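PDB 4JW0: carbon dioxide concentrating mechanism protein from Gloeobacter violaceus, which probably forms the pentameric vertices of the carboxysome shell, thought to induce curvature in an otherwise flat hexagonal protein layer. Local coordinates for residues A[1-13]-A[48-60]. Residues are numbered along the deposited sequence; the frame is centred on the assembly and turned at random.
Sequences MQIGRVRGTVVSS and GAGLDEWVLFSRG
A salt bridge joins R7 and D52, with R7 NH2 2.7 Å from D52 OD1. The donor meets the syn side of the oxygen, 31° out of the carboxylate plane. R7 reaches it because its chain folds back at chi2 (-85°) and chi3 (63°). R5 NH1 is 3.5 Å from the same D52 OD1, but the oxygen lies well out of its guanidinium plane, so only charge links them. R7 NE sits over one face of the R5 guanidinium, and R5 NH2 bonds to Q28. A leucine in place of R7 would probably leave D52, within this contact, with just the longer charge pairing to R5, and D88 of a neighbouring subunit without its salt-bridge partner.

The backbones pair antiparallel. Q2 with F57 and G4 with V55 are hydrogen-bonded pairs; I3 with L56 and R5 with W54 are non-hydrogen-bonded. V6 N bonds to E53 O, and V6 O accepts D52 N at 2.7 Å. E53 N to G50 O closes the type II turn G50-E53, and G50 N also bonds to E53 OE1, 2.6 Å.

On one face of the sheet, I3 CG2 lies 3.7 Å from W54 CE3, and I3 CG1 touches L56 CD2. On the other, the F57 ring turns an edge to G4 N. Its CE2 edge meets one face of the R59 guanidinium, and R59 NH2 forms a salt bridge with E41. V6 CG2 touches both A49 CB (3.9 Å) and V55 CG1.

This pairing belongs to the OB fold. Strand 2-11 lies between strands 24-30 and 54-59, and strand 76-81 flanks 54-59 beyond. R7 and G8 form a classic bulge opposite L26. From G8 to V11 the sheet continues into a neighbouring subunit of the pentamer.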
ATOM      1  N   MET A   1      -4.175   4.406  10.100  1.00 17.75           N
ATOM      2  CA  MET A   1      -3.064   4.202  11.068  1.00 19.06           C
ATOM      3  C   MET A   1      -3.229   2.862  11.765  1.00 19.04           C
ATOM      4  O   MET A   1      -4.343   2.349  11.895  1.00 19.42           O
ATOM      5  CB  MET A   1      -3.051   5.317  12.117  1.00 17.96           C
ATOM      6  CG  MET A   1      -2.613   6.674  11.598  1.00 25.50           C
ATOM      7  SD  MET A   1      -3.877   7.559  10.667  1.00 25.81           S
ATOM      8  CE  MET A   1      -4.988   8.070  11.980  1.00 26.67           C
ATOM      9  N   GLN A   2      -2.113   2.291  12.204  1.00 22.69           N
ATOM     10  CA  GLN A   2      -2.141   1.100  13.031  1.00 18.24           C
ATOM     11  C   GLN A   2      -1.495   1.395  14.380  1.00 17.57           C
ATOM     12  O   GLN A   2      -0.817   2.412  14.555  1.00 19.69           O
ATOM     13  CB  GLN A   2      -1.405  -0.057  12.349  1.00 19.62           C
ATOM     14  CG  GLN A   2      -2.055  -0.550  11.066  1.00 24.09           C
ATOM     15  CD  GLN A   2      -3.319  -1.344  11.316  1.00 26.01           C
ATOM     16  OE1 GLN A   2      -3.312  -2.338  12.039  1.00 33.61           O
ATOM     17  NE2 GLN A   2      -4.418  -0.902  10.724  1.00 29.67           N
ATOM     18  N   ILE A   3      -1.715   0.493  15.328  1.00 19.21           N
ATOM     19  CA  ILE A   3      -1.100   0.587  16.643  1.00 21.99           C
ATOM     20  C   ILE A   3       0.135  -0.299  16.662  1.00 22.07           C
ATOM     21  O   ILE A   3       0.106  -1.430  16.183  1.00 20.32           O
ATOM     22  CB  ILE A   3      -2.074   0.151  17.750  1.00 18.69           C
ATOM     23  CG1 ILE A   3      -3.335   1.018  17.706  1.00 22.25           C
ATOM     24  CG2 ILE A   3      -1.406   0.235  19.130  1.00 21.39           C
ATOM     25  CD1 ILE A   3      -4.502   0.464  18.485  1.00 26.41           C
ATOM     26  N   GLY A   4       1.228   0.233  17.187  1.00 21.44           N
ATOM     27  CA  GLY A   4       2.447  -0.530  17.338  1.00 21.12           C
ATOM     28  C   GLY A   4       2.998  -0.382  18.735  1.00 25.06           C
ATOM     29  O   GLY A   4       2.695   0.583  19.439  1.00 22.36           O
ATOM     30  N   ARG A   5       3.812  -1.349  19.136  1.00 21.84           N
ATOM     31  CA  ARG A   5       4.491  -1.308  20.421  1.00 22.38           C
ATOM     32  C   ARG A   5       5.987  -1.144  20.162  1.00 18.72           C
ATOM     33  O   ARG A   5       6.551  -1.819  19.300  1.00 21.59           O
ATOM     34  CB  ARG A   5       4.183  -2.601  21.187  1.00 29.47           C
ATOM     35  CG  ARG A   5       5.022  -2.862  22.418  1.00 42.34           C
ATOM     36  CD  ARG A   5       4.495  -4.087  23.171  1.00 35.45           C
ATOM     37  NE  ARG A   5       4.994  -5.354  22.627  1.00 53.30           N
ATOM     38  CZ  ARG A   5       5.650  -6.282  23.330  1.00 65.18           C
ATOM     39  NH1 ARG A   5       5.902  -6.111  24.625  1.00 48.57           N
ATOM     40  NH2 ARG A   5       6.060  -7.399  22.736  1.00 34.97           N
ATOM     41  N   VAL A   6       6.627  -0.219  20.872  1.00 20.10           N
ATOM     42  CA  VAL A   6       8.034   0.056  20.631  1.00 20.64           C
ATOM     43  C   VAL A   6       8.880  -1.071  21.207  1.00 24.07           C
ATOM     44  O   VAL A   6       8.808  -1.355  22.408  1.00 23.58           O
ATOM     45  CB  VAL A   6       8.488   1.387  21.255  1.00 20.43           C
ATOM     46  CG1 VAL A   6       9.963   1.611  20.990  1.00 20.79           C
ATOM     47  CG2 VAL A   6       7.667   2.552  20.717  1.00 21.68           C
ATOM     48  N   ARG A   7       9.678  -1.708  20.354  1.00 24.12           N
ATOM     49  CA  ARG A   7      10.509  -2.836  20.780  1.00 28.86           C
ATOM     50  C   ARG A   7      12.000  -2.523  20.785  1.00 32.39           C
ATOM     51  O   ARG A   7      12.769  -3.209  21.447  1.00 30.74           O
ATOM     52  CB  ARG A   7      10.259  -4.054  19.888  1.00 27.21           C
ATOM     53  CG  ARG A   7       8.861  -4.640  20.012  1.00 30.39           C
ATOM     54  CD  ARG A   7       8.740  -5.626  21.163  1.00 57.87           C
ATOM     55  NE  ARG A   7       8.964  -5.015  22.475  1.00 69.50           N
ATOM     56  CZ  ARG A   7       9.844  -5.448  23.380  1.00 59.99           C
ATOM     57  NH1 ARG A   7      10.611  -6.506  23.140  1.00 53.52           N
ATOM     58  NH2 ARG A   7       9.960  -4.814  24.539  1.00 52.60           N
ATOM     59  N   GLY A   8      12.418  -1.498  20.053  1.00 24.78           N
ATOM     60  CA  GLY A   8      13.829  -1.169  19.990  1.00 28.01           C
ATOM     61  C   GLY A   8      14.159  -0.143  18.931  1.00 29.87           C
ATOM     62  O   GLY A   8      13.283   0.573  18.456  1.00 25.35           O
ATOM     63  N   THR A   9      15.430  -0.093  18.552  1.00 21.55           N
ATOM     64  CA  THR A   9      15.915   0.904  17.612  1.00 23.91           C
ATOM     65  C   THR A   9      16.779   0.251  16.550  1.00 27.55           C
ATOM     66  O   THR A   9      17.361  -0.815  16.767  1.00 29.87           O
ATOM     67  CB  THR A   9      16.749   1.994  18.311  1.00 34.68           C
ATOM     68  OG1 THR A   9      18.000   1.444  18.737  1.00 50.34           O
ATOM     69  CG2 THR A   9      16.012   2.548  19.508  1.00 38.02           C
ATOM     70  N   VAL A  10      16.850   0.902  15.397  1.00 28.61           N
ATOM     71  CA  VAL A  10      17.686   0.447  14.302  1.00 24.41           C
ATOM     72  C   VAL A  10      18.680   1.554  13.992  1.00 26.16           C
ATOM     73  O   VAL A  10      18.294   2.720  13.863  1.00 26.62           O
ATOM     74  CB  VAL A  10      16.844   0.135  13.053  1.00 23.92           C
ATOM     75  CG1 VAL A  10      17.742  -0.176  11.865  1.00 29.92           C
ATOM     76  CG2 VAL A  10      15.890  -1.026  13.328  1.00 25.99           C
ATOM     77  N   VAL A  11      19.959   1.201  13.891  1.00 27.45           N
ATOM     78  CA  VAL A  11      20.994   2.191  13.610  1.00 27.19           C
ATOM     79  C   VAL A  11      21.692   1.909  12.288  1.00 22.34           C
ATOM     80  O   VAL A  11      22.058   0.772  11.993  1.00 28.06           O
ATOM     81  CB  VAL A  11      22.052   2.245  14.726  1.00 34.48           C
ATOM     82  CG1 VAL A  11      23.147   3.240  14.365  1.00 33.90           C
ATOM     83  CG2 VAL A  11      21.411   2.618  16.043  1.00 37.43           C
ATOM     84  N   SER A  12      21.870   2.967  11.505  1.00 23.60           N
ATOM     85  CA  SER A  12      22.487   2.889  10.189  1.00 31.36           C
ATOM     86  C   SER A  12      23.408   4.094  10.010  1.00 29.54           C
ATOM     87  O   SER A  12      22.957   5.235  10.075  1.00 37.41           O
ATOM     88  CB  SER A  12      21.400   2.885   9.104  1.00 30.02           C
ATOM     89  OG  SER A  12      21.937   3.033   7.795  1.00 25.69           O
ATOM     90  N   SER A  13      24.696   3.844   9.796  1.00 36.39           N
ATOM     91  CA  SER A  13      25.652   4.935   9.596  1.00 33.48           C
ATOM     92  C   SER A  13      25.818   5.237   8.109  1.00 30.61           C
ATOM     93  O   SER A  13      25.889   6.401   7.701  1.00 38.42           O
ATOM     94  CB  SER A  13      27.012   4.587  10.211  1.00 35.86           C
ATOM     95  OG  SER A  13      27.501   3.366   9.692  1.00 39.11           O
ATOM     96  N   GLY A  48       9.270  10.850  20.124  1.00 21.37           N
ATOM     97  CA  GLY A  48      10.092  10.481  21.264  1.00 23.34           C
ATOM     98  C   GLY A  48       9.428   9.404  22.098  1.00 27.84           C
ATOM     99  O   GLY A  48       9.039   9.644  23.238  1.00 29.50           O
ATOM    100  N   ALA A  49       9.301   8.209  21.528  1.00 25.20           N
ATOM    101  CA  ALA A  49       8.632   7.106  22.204  1.00 27.89           C
ATOM    102  C   ALA A  49       9.643   6.126  22.784  1.00 27.64           C
ATOM    103  O   ALA A  49      10.646   5.802  22.150  1.00 27.95           O
ATOM    104  CB  ALA A  49       7.695   6.387  21.243  1.00 22.31           C
ATOM    105  N   GLY A  50       9.359   5.656  23.993  1.00 25.69           N
ATOM    106  CA  GLY A  50      10.234   4.728  24.683  1.00 30.43           C
ATOM    107  C   GLY A  50       9.784   3.282  24.592  1.00 25.63           C
ATOM    108  O   GLY A  50       8.673   2.972  24.158  1.00 24.70           O
ATOM    109  N   LEU A  51      10.670   2.389  25.008  1.00 26.70           N
ATOM    110  CA  LEU A  51      10.400   0.959  24.989  1.00 25.56           C
ATOM    111  C   LEU A  51       9.041   0.603  25.584  1.00 28.46           C
ATOM    112  O   LEU A  51       8.668   1.107  26.641  1.00 26.86           O
ATOM    113  CB  LEU A  51      11.491   0.233  25.770  1.00 30.16           C
ATOM    114  CG  LEU A  51      11.764  -1.213  25.380  1.00 42.90           C
ATOM    115  CD1 LEU A  51      12.605  -1.263  24.107  1.00 46.37           C
ATOM    116  CD2 LEU A  51      12.453  -1.934  26.533  1.00 52.72           C
ATOM    117  N   ASP A  52       8.318  -0.271  24.884  1.00 23.16           N
ATOM    118  CA  ASP A  52       7.029  -0.819  25.319  1.00 26.66           C
ATOM    119  C   ASP A  52       5.846   0.154  25.259  1.00 27.17           C
ATOM    120  O   ASP A  52       4.705  -0.233  25.514  1.00 26.81           O
ATOM    121  CB  ASP A  52       7.135  -1.440  26.717  1.00 31.67           C
ATOM    122  CG  ASP A  52       7.889  -2.764  26.711  1.00 47.28           C
ATOM    123  OD1 ASP A  52       7.904  -3.436  25.659  1.00 49.84           O
ATOM    124  OD2 ASP A  52       8.463  -3.133  27.757  1.00 63.18           O
ATOM    125  N   GLU A  53       6.098   1.405  24.898  1.00 25.81           N
ATOM    126  CA  GLU A  53       5.002   2.343  24.712  1.00 21.57           C
ATOM    127  C   GLU A  53       4.193   1.978  23.474  1.00 23.57           C
ATOM    128  O   GLU A  53       4.734   1.449  22.507  1.00 24.38           O
ATOM    129  CB  GLU A  53       5.536   3.770  24.602  1.00 26.36           C
ATOM    130  CG  GLU A  53       6.084   4.313  25.910  1.00 35.46           C
ATOM    131  CD  GLU A  53       6.281   5.816  25.885  1.00 37.77           C
ATOM    132  OE1 GLU A  53       7.128   6.298  25.114  1.00 41.57           O
ATOM    133  OE2 GLU A  53       5.589   6.520  26.644  1.00 35.72           O
ATOM    134  N   TRP A  54       2.889   2.234  23.520  1.00 21.30           N
ATOM    135  CA  TRP A  54       2.039   2.047  22.357  1.00 20.76           C
ATOM    136  C   TRP A  54       2.037   3.329  21.551  1.00 21.98           C
ATOM    137  O   TRP A  54       1.930   4.417  22.112  1.00 22.30           O
ATOM    138  CB  TRP A  54       0.606   1.704  22.762  1.00 22.60           C
ATOM    139  CG  TRP A  54       0.389   0.272  23.142  1.00 30.46           C
ATOM    140  CD1 TRP A  54       1.320  -0.606  23.609  1.00 31.71           C
ATOM    141  CD2 TRP A  54      -0.848  -0.446  23.083  1.00 24.46           C
ATOM    142  NE1 TRP A  54       0.735  -1.830  23.847  1.00 32.32           N
ATOM    143  CE2 TRP A  54      -0.595  -1.755  23.535  1.00 29.23           C
ATOM    144  CE3 TRP A  54      -2.146  -0.108  22.697  1.00 23.51           C
ATOM    145  CZ2 TRP A  54      -1.590  -2.724  23.608  1.00 33.45           C
ATOM    146  CZ3 TRP A  54      -3.133  -1.072  22.772  1.00 33.64           C
ATOM    147  CH2 TRP A  54      -2.849  -2.364  23.224  1.00 30.23           C
ATOM    148  N   VAL A  55       2.156   3.206  20.235  1.00 23.15           N
ATOM    149  CA  VAL A  55       2.108   4.372  19.371  1.00 19.06           C
ATOM    150  C   VAL A  55       1.124   4.170  18.230  1.00 17.76           C
ATOM    151  O   VAL A  55       0.808   3.038  17.848  1.00 18.92           O
ATOM    152  CB  VAL A  55       3.495   4.688  18.766  1.00 18.80           C
ATOM    153  CG1 VAL A  55       4.509   4.935  19.860  1.00 20.51           C
ATOM    154  CG2 VAL A  55       3.951   3.555  17.850  1.00 21.21           C
ATOM    155  N   LEU A  56       0.629   5.280  17.695  1.00 20.21           N
ATOM    156  CA  LEU A  56      -0.033   5.270  16.402  1.00 18.06           C
ATOM    157  C   LEU A  56       1.021   5.582  15.361  1.00 17.30           C
ATOM    158  O   LEU A  56       1.862   6.466  15.573  1.00 16.51           O
ATOM    159  CB  LEU A  56      -1.121   6.335  16.326  1.00 23.54           C
ATOM    160  CG  LEU A  56      -2.449   6.091  17.032  1.00 26.79           C
ATOM    161  CD1 LEU A  56      -3.310   7.346  16.886  1.00 27.93           C
ATOM    162  CD2 LEU A  56      -3.173   4.868  16.479  1.00 22.05           C
ATOM    163  N   PHE A  57       0.993   4.867  14.243  1.00 18.51           N
ATOM    164  CA  PHE A  57       1.912   5.173  13.161  1.00 16.71           C
ATOM    165  C   PHE A  57       1.215   5.108  11.816  1.00 18.51           C
ATOM    166  O   PHE A  57       0.229   4.385  11.641  1.00 17.63           O
ATOM    167  CB  PHE A  57       3.156   4.273  13.196  1.00 19.40           C
ATOM    168  CG  PHE A  57       2.903   2.842  12.801  1.00 19.54           C
ATOM    169  CD1 PHE A  57       2.432   1.927  13.731  1.00 17.67           C
ATOM    170  CD2 PHE A  57       3.175   2.404  11.510  1.00 23.07           C
ATOM    171  CE1 PHE A  57       2.213   0.604  13.379  1.00 20.50           C
ATOM    172  CE2 PHE A  57       2.957   1.081  11.151  1.00 21.90           C
ATOM    173  CZ  PHE A  57       2.473   0.181  12.087  1.00 24.50           C
ATOM    174  N   SER A  58       1.726   5.906  10.887  1.00 17.50           N
ATOM    175  CA  SER A  58       1.190   5.985   9.541  1.00 16.06           C
ATOM    176  C   SER A  58       2.219   5.479   8.563  1.00 19.93           C
ATOM    177  O   SER A  58       3.421   5.506   8.849  1.00 17.93           O
ATOM    178  CB  SER A  58       0.838   7.427   9.194  1.00 19.56           C
ATOM    179  OG  SER A  58      -0.231   7.877   9.995  1.00 19.33           O
ATOM    180  N   ARG A  59       1.735   5.039   7.406  1.00 17.45           N
ATOM    181  CA  ARG A  59       2.580   4.522   6.342  1.00 16.27           C
ATOM    182  C   ARG A  59       2.369   5.322   5.073  1.00 19.29           C
ATOM    183  O   ARG A  59       1.307   5.922   4.871  1.00 18.83           O
ATOM    184  CB  ARG A  59       2.243   3.064   6.050  1.00 19.13           C
ATOM    185  CG  ARG A  59       2.507   2.097   7.181  1.00 23.52           C
ATOM    186  CD  ARG A  59       1.773   0.786   6.902  1.00 35.65           C
ATOM    187  NE  ARG A  59       2.446  -0.368   7.495  1.00 42.36           N
ATOM    188  CZ  ARG A  59       1.922  -1.174   8.418  1.00 55.54           C
ATOM    189  NH1 ARG A  59       0.692  -0.982   8.888  1.00 48.47           N
ATOM    190  NH2 ARG A  59       2.638  -2.190   8.882  1.00 34.64           N
ATOM    191  N   GLY A  60       3.382   5.316   4.215  1.00 16.94           N
ATOM    192  CA  GLY A  60       3.308   5.968   2.924  1.00 15.97           C
ATOM    193  C   GLY A  60       3.777   7.410   2.971  1.00 18.87           C
ATOM    194  O   GLY A  60       4.541   7.794   3.853  1.00 18.28           O
TER